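Local coordinates for peptidase, M20/M25/M40 family (Staphylococcus aureus, PDB 4EWT), which probably hydrolyses amide bonds of N-acylated amino acids or similar substrates, as a two-manganese amidohydrolase of the M20 peptidase family, at residues H32-A37 with G56-K61; R76-A81 with D106-Y111. All blocks are in the same frame, centred on the assembly; numbering follows the deposited sequence.

Interaction 1: residues H32-A37 with G56-K61; sequences HEDETA and GPRGIK
Arg58 reaches across to Asp34 and Glu33, and its guanidinium is held unevenly by the two carboxylates. Asp34 OD1 takes the firmer bond, from Arg58 NE at 2.8 Å, and a weak second one from Arg58 NH2 at 3.3 Å. Although the carboxylate and guanidinium planes are only 14° apart, they are displaced from each other: NE comes to OD1 from above the carboxylate plane, and its N-H...O angle is 133°. Both bonds use the same oxygen. Glu33 OE2 stands well out of the guanidinium plane and makes a long salt bridge, 3.8 Å to Arg58 NH1, with no N-H directed at it. The other oxygen of Glu33, OE1, accepts a hydrogen bond from the backbone N of Ala137, which helps to hold the carboxylate in place. The Glu33 chain is bent by its turn about CB-CG (chi2 -81°).

Glu33 occupies the N-cap position of helix 34-43, while Arg58 belongs to a type II beta turn, Gly56 to Gly59, leading into strand 60-65 of the mixed sheet; the contact thus ties the helix start to this turn. The turn is closed by Gly59 N bonding to Gly56 O.

Arg58 runs extended from CG to NE, and its CD passes 3.2 Å from the backbone O of Glu33. Nearer the backbone the contact turns apolar: Ala37 CB lies 4.0 Å from Arg58 CB and equally far from Ile60 CD1. The same methyl of Ile60 comes within 3.3 Å of Ala37 O. Thr36 OG1 and Glu35 N hydrogen-bond to the carboxylate of Glu28.

Interaction 2: residues R76-A81 with D106-Y111; sequences RADFDA and DAHTAY
His108 ND1 donates to Asp78 OD1 over 3.1 Å, the one direct hydrogen bond between 76-81 and 106-111. It is fairly straight, with an N-H...O angle of 155°, and meets OD1 nearly in line with its C-O bond. Carboxylate and imidazole lie side by side, almost coplanar at 10°, so the carboxylate approaches the ring at its edge. The other ring nitrogen, NE2, accepts a hydrogen bond from the backbone N of Val165; held at both nitrogens, the imidazole has little freedom to rotate, and it meets the ring of the manganese ligand His164 edge-to-face. Asp78 OD2 has a different partner, Arg76 NH1 at 3.4 Å, but lies well out of the guanidinium plane, so only the charges attract. Arg76 NH2 in turn forms salt bridges with Asp334 and Glu333.

Strand 72-78 belongs to the central mixed sheet of the metal-binding domain, and helix 105-120 packs on it; the axes of strand 76-78 and helix 106-111 approach to 6.8 Å, their N-to-C directions 138° apart. His105, the first residue of this helix, binds manganese, and the Asp78 side chain is about 4 Å from a bound manganese ion, so the His-carboxylate pair forms part of the metal site's surroundings.

Ala77 CB fits closely against the helix backbone, 3.5 Å from His108 O, where its small methyl permits the near approach. Next along, Thr109 OG1 bonds to His105 O one turn earlier and contacts Phe79 CB at 3.2 Å. At the far end a water joins the strand to the helix: it donates to Arg76 O at 2.8 Å and accepts from Tyr111 OH at 2.9 Å.

In the fold
Interaction 1 is complete in the chain before the first residue of interaction 2, and their centres lie 12 Å apart. Both reach the same mixed sheet, through strands 60-65 and 72-78, which follow each other in sequence but are separated in the sheet by strand 129-135. The two contacts meet at Phe79, whose ring packs on Glu33, Thr36 and the backbone O of Arg58; helix 34-43 thereby bridges them, with Ile40 also touching Phe79 and Thr109. Interaction 2 is fully buried beside the two manganese sites, one of Cys103, His105 and His164, the other of Cys103, Glu139 and His362, whereas interaction 1 is partly exposed, with Glu33 about 12 Å from a manganese ion.

Interaction 1: residues H32-A37 with G56-K61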
loop_
_atom_site.group_PDB
_atom_site.type_symbol
_atom_site.label_atom_id
_atom_site.label_comp_id
_atom_site.label_asym_id
_atom_site.label_seq_id
_atom_site.Cartn_x
_atom_site.Cartn_y
_atom_site.Cartn_z
ATOM N N HIS A 32 11.491 38.634 -16.699
ATOM C CA HIS A 32 12.533 39.080 -17.636
ATOM C C HIS A 32 11.933 39.686 -18.912
ATOM O O HIS A 32 12.541 39.638 -19.985
ATOM C CB HIS A 32 13.479 37.928 -17.988
ATOM C CG HIS A 32 14.098 37.266 -16.796
ATOM N ND1 HIS A 32 15.260 37.721 -16.209
ATOM C CD2 HIS A 32 13.712 36.186 -16.077
ATOM C CE1 HIS A 32 15.564 36.949 -15.180
ATOM N NE2 HIS A 32 14.642 36.009 -15.080
ATOM N N GLU A 33 10.743 40.267 -18.782
ATOM C CA GLU A 33 10.007 40.781 -19.932
ATOM C C GLU A 33 10.324 42.287 -20.034
ATOM O O GLU A 33 9.466 43.150 -19.829
ATOM C CB GLU A 33 8.503 40.450 -19.827
ATOM C CG GLU A 33 7.827 40.832 -18.512
ATOM C CD GLU A 33 8.057 39.836 -17.389
ATOM O OE1 GLU A 33 7.399 38.772 -17.366
ATOM O OE2 GLU A 33 8.874 40.143 -16.503
ATOM N N ASP A 34 11.581 42.567 -20.371
ATOM C CA ASP A 34 12.092 43.925 -20.535
ATOM C C ASP A 34 11.638 44.561 -21.848
ATOM O O ASP A 34 11.208 45.715 -21.853
ATOM C CB ASP A 34 13.634 43.944 -20.447
ATOM C CG ASP A 34 14.176 43.343 -19.138
ATOM O OD1 ASP A 34 13.425 42.657 -18.408
ATOM O OD2 ASP A 34 15.376 43.550 -18.846
ATOM N N GLU A 35 11.739 43.809 -22.947
ATOM C CA GLU A 35 11.367 44.306 -24.281
ATOM C C GLU A 35 9.853 44.390 -24.470
ATOM O O GLU A 35 9.353 45.322 -25.103
ATOM C CB GLU A 35 11.960 43.433 -25.392
ATOM C CG GLU A 35 13.455 43.582 -25.619
ATOM C CD GLU A 35 13.862 43.254 -27.052
ATOM O OE1 GLU A 35 13.200 42.409 -27.696
ATOM O OE2 GLU A 35 14.846 43.847 -27.541
ATOM N N THR A 36 9.130 43.408 -23.940
ATOM C CA THR A 36 7.669 43.389 -24.051
ATOM C C THR A 36 7.052 44.568 -23.298
ATOM O O THR A 36 6.225 45.289 -23.857
ATOM C CB THR A 36 7.069 42.048 -23.568
ATOM O OG1 THR A 36 7.882 40.966 -24.038
ATOM C CG2 THR A 36 5.642 41.865 -24.092
ATOM N N ALA A 37 7.477 44.776 -22.050
ATOM C CA ALA A 37 7.020 45.914 -21.242
ATOM C C ALA A 37 7.321 47.270 -21.898
ATOM O O ALA A 37 6.504 48.184 -21.834
ATOM C CB ALA A 37 7.613 45.860 -19.846
ATOM N N GLY A 56 4.289 46.967 -10.728
ATOM C CA GLY A 56 5.179 45.912 -10.269
ATOM C C GLY A 56 6.499 46.183 -10.969
ATOM O O GLY A 56 6.608 47.144 -11.726
ATOM N N PRO A 57 7.525 45.359 -10.716
ATOM C CA PRO A 57 8.594 45.403 -11.706
ATOM C C PRO A 57 8.023 44.995 -13.072
ATOM O O PRO A 57 7.507 43.880 -13.225
ATOM C CB PRO A 57 9.589 44.375 -11.178
ATOM C CG PRO A 57 9.403 44.442 -9.690
ATOM C CD PRO A 57 7.920 44.623 -9.502
ATOM N N ARG A 58 8.086 45.925 -14.027
ATOM C CA ARG A 58 7.489 45.783 -15.366
ATOM C C ARG A 58 5.953 45.805 -15.361
ATOM O O ARG A 58 5.307 45.369 -16.316
ATOM C CB ARG A 58 8.041 44.552 -16.098
ATOM C CG ARG A 58 9.546 44.600 -16.297
ATOM C CD ARG A 58 10.102 43.249 -16.679
ATOM N NE ARG A 58 11.531 43.162 -16.395
ATOM C CZ ARG A 58 12.052 42.631 -15.291
ATOM N NH1 ARG A 58 11.261 42.124 -14.350
ATOM N NH2 ARG A 58 13.369 42.604 -15.132
ATOM N N GLY A 59 5.378 46.338 -14.285
ATOM C CA GLY A 59 3.934 46.531 -14.186
ATOM C C GLY A 59 3.483 47.808 -14.874
ATOM O O GLY A 59 4.027 48.888 -14.619
ATOM N N ILE A 60 2.487 47.681 -15.750
ATOM C CA ILE A 60 1.986 48.812 -16.537
ATOM C C ILE A 60 0.487 49.005 -16.334
ATOM O O ILE A 60 -0.310 48.099 -16.580
ATOM C CB ILE A 60 2.307 48.661 -18.045
ATOM C CG1 ILE A 60 3.805 48.422 -18.255
ATOM C CG2 ILE A 60 1.861 49.913 -18.828
ATOM C CD1 ILE A 60 4.153 47.818 -19.598
ATOM N N LYS A 61 0.123 50.203 -15.892
ATOM C CA LYS A 61 -1.247 50.570 -15.572
ATOM C C LYS A 61 -1.627 51.771 -16.443
ATOM O O LYS A 61 -1.182 52.900 -16.188
ATOM C CB LYS A 61 -1.312 50.937 -14.087
ATOM C CG LYS A 61 -2.679 51.202 -13.485
ATOM C CD LYS A 61 -2.549 52.349 -12.491
ATOM C CE LYS A 61 -3.155 52.039 -11.139
ATOM N NZ LYS A 61 -4.620 52.304 -11.058
#

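Interaction 2: residues R76-A81 with D106-Y111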
loop_
_atom_site.group_PDB
_atom_site.type_symbol
_atom_site.label_atom_id
_atom_site.label_comp_id
_atom_site.label_asym_id
_atom_site.label_seq_id
_atom_site.Cartn_x
_atom_site.Cartn_y
_atom_site.Cartn_z
ATOM N N ARG A 76 -7.892 43.312 -17.774
ATOM C CA ARG A 76 -6.565 42.748 -17.552
ATOM C C ARG A 76 -6.073 41.890 -18.723
ATOM O O ARG A 76 -6.814 41.061 -19.249
ATOM C CB ARG A 76 -6.572 41.958 -16.237
ATOM C CG ARG A 76 -5.259 41.327 -15.844
ATOM C CD ARG A 76 -5.093 39.942 -16.451
ATOM N NE ARG A 76 -4.172 39.164 -15.638
ATOM C CZ ARG A 76 -4.083 37.837 -15.639
ATOM N NH1 ARG A 76 -4.850 37.090 -16.438
ATOM N NH2 ARG A 76 -3.217 37.265 -14.824
ATOM N N ALA A 77 -4.824 42.126 -19.129
ATOM C CA ALA A 77 -4.122 41.278 -20.100
ATOM C C ALA A 77 -2.711 40.997 -19.609
ATOM O O ALA A 77 -1.987 41.917 -19.241
ATOM C CB ALA A 77 -4.069 41.950 -21.478
ATOM N N ASP A 78 -2.319 39.727 -19.609
ATOM C CA ASP A 78 -0.953 39.336 -19.231
ATOM C C ASP A 78 -0.046 39.220 -20.458
ATOM O O ASP A 78 -0.539 39.066 -21.586
ATOM C CB ASP A 78 -0.929 38.056 -18.370
ATOM C CG ASP A 78 -1.927 36.996 -18.835
ATOM O OD1 ASP A 78 -2.581 37.155 -19.894
ATOM O OD2 ASP A 78 -2.055 35.981 -18.129
ATOM N N PHE A 79 1.266 39.336 -20.246
ATOM C CA PHE A 79 2.199 39.372 -21.379
ATOM C C PHE A 79 3.496 38.560 -21.282
ATOM O O PHE A 79 4.342 38.649 -22.182
ATOM C CB PHE A 79 2.493 40.813 -21.821
ATOM C CG PHE A 79 3.192 41.663 -20.789
ATOM C CD1 PHE A 79 4.584 41.666 -20.690
ATOM C CD2 PHE A 79 2.463 42.519 -19.965
ATOM C CE1 PHE A 79 5.235 42.486 -19.765
ATOM C CE2 PHE A 79 3.106 43.348 -19.038
ATOM C CZ PHE A 79 4.494 43.330 -18.937
ATOM N N ASP A 80 3.650 37.771 -20.220
ATOM C CA ASP A 80 4.824 36.903 -20.088
ATOM C C ASP A 80 4.674 35.634 -20.922
ATOM O O ASP A 80 3.555 35.165 -21.169
ATOM C CB ASP A 80 5.126 36.554 -18.617
ATOM C CG ASP A 80 3.965 35.843 -17.919
ATOM O OD1 ASP A 80 2.780 36.097 -18.247
ATOM O OD2 ASP A 80 4.243 35.037 -17.004
ATOM N N ALA A 81 5.808 35.093 -21.355
ATOM C CA ALA A 81 5.845 33.846 -22.118
ATOM C C ALA A 81 6.400 32.699 -21.264
ATOM O O ALA A 81 6.614 32.876 -20.066
ATOM C CB ALA A 81 6.663 34.028 -23.380
ATOM N N ASP A 106 0.444 36.784 -25.866
ATOM C CA ASP A 106 0.667 37.700 -26.985
ATOM C C ASP A 106 -0.671 38.160 -27.577
ATOM O O ASP A 106 -0.847 39.348 -27.879
ATOM C CB ASP A 106 1.539 37.047 -28.063
ATOM C CG ASP A 106 0.975 35.717 -28.555
ATOM O OD1 ASP A 106 0.315 34.993 -27.770
ATOM O OD2 ASP A 106 1.190 35.403 -29.739
ATOM N N ALA A 107 -1.611 37.222 -27.717
ATOM C CA ALA A 107 -2.946 37.544 -28.216
ATOM C C ALA A 107 -3.740 38.376 -27.213
ATOM O O ALA A 107 -4.442 39.299 -27.604
ATOM C CB ALA A 107 -3.705 36.288 -28.586
ATOM N N HIS A 108 -3.618 38.076 -25.921
ATOM C CA HIS A 108 -4.249 38.916 -24.910
ATOM C C HIS A 108 -3.758 40.372 -24.981
ATOM O O HIS A 108 -4.553 41.308 -24.926
ATOM C CB HIS A 108 -4.049 38.356 -23.508
ATOM C CG HIS A 108 -4.566 36.960 -23.335
ATOM N ND1 HIS A 108 -4.078 36.106 -22.372
ATOM C CD2 HIS A 108 -5.514 36.266 -24.009
ATOM C CE1 HIS A 108 -4.709 34.948 -22.452
ATOM N NE2 HIS A 108 -5.578 35.015 -23.443
ATOM N N THR A 109 -2.447 40.546 -25.118
ATOM C CA THR A 109 -1.854 41.875 -25.195
ATOM C C THR A 109 -2.292 42.598 -26.476
ATOM O O THR A 109 -2.668 43.773 -26.441
ATOM C CB THR A 109 -0.319 41.776 -25.081
ATOM O OG1 THR A 109 -0.006 41.074 -23.873
ATOM C CG2 THR A 109 0.339 43.155 -25.044
ATOM N N ALA A 110 -2.288 41.868 -27.584
ATOM C CA ALA A 110 -2.641 42.426 -28.887
ATOM C C ALA A 110 -4.029 43.064 -28.902
ATOM O O ALA A 110 -4.179 44.246 -29.276
ATOM C CB ALA A 110 -2.518 41.360 -29.985
ATOM N N TYR A 111 -5.039 42.297 -28.496
ATOM C CA TYR A 111 -6.413 42.785 -28.564
ATOM C C TYR A 111 -6.630 43.924 -27.561
ATOM O O TYR A 111 -7.344 44.875 -27.861
ATOM C CB TYR A 111 -7.440 41.658 -28.364
ATOM C CG TYR A 111 -7.903 41.490 -26.931
ATOM C CD1 TYR A 111 -8.880 42.331 -26.384
ATOM C CD2 TYR A 111 -7.365 40.499 -26.121
ATOM C CE1 TYR A 111 -9.294 42.192 -25.058
ATOM C CE2 TYR A 111 -7.782 40.346 -24.795
ATOM C CZ TYR A 111 -8.748 41.197 -24.276
ATOM O OH TYR A 111 -9.158 41.053 -22.966
HETATM O O HOH W 1 -7.320 39.454 -21.472
#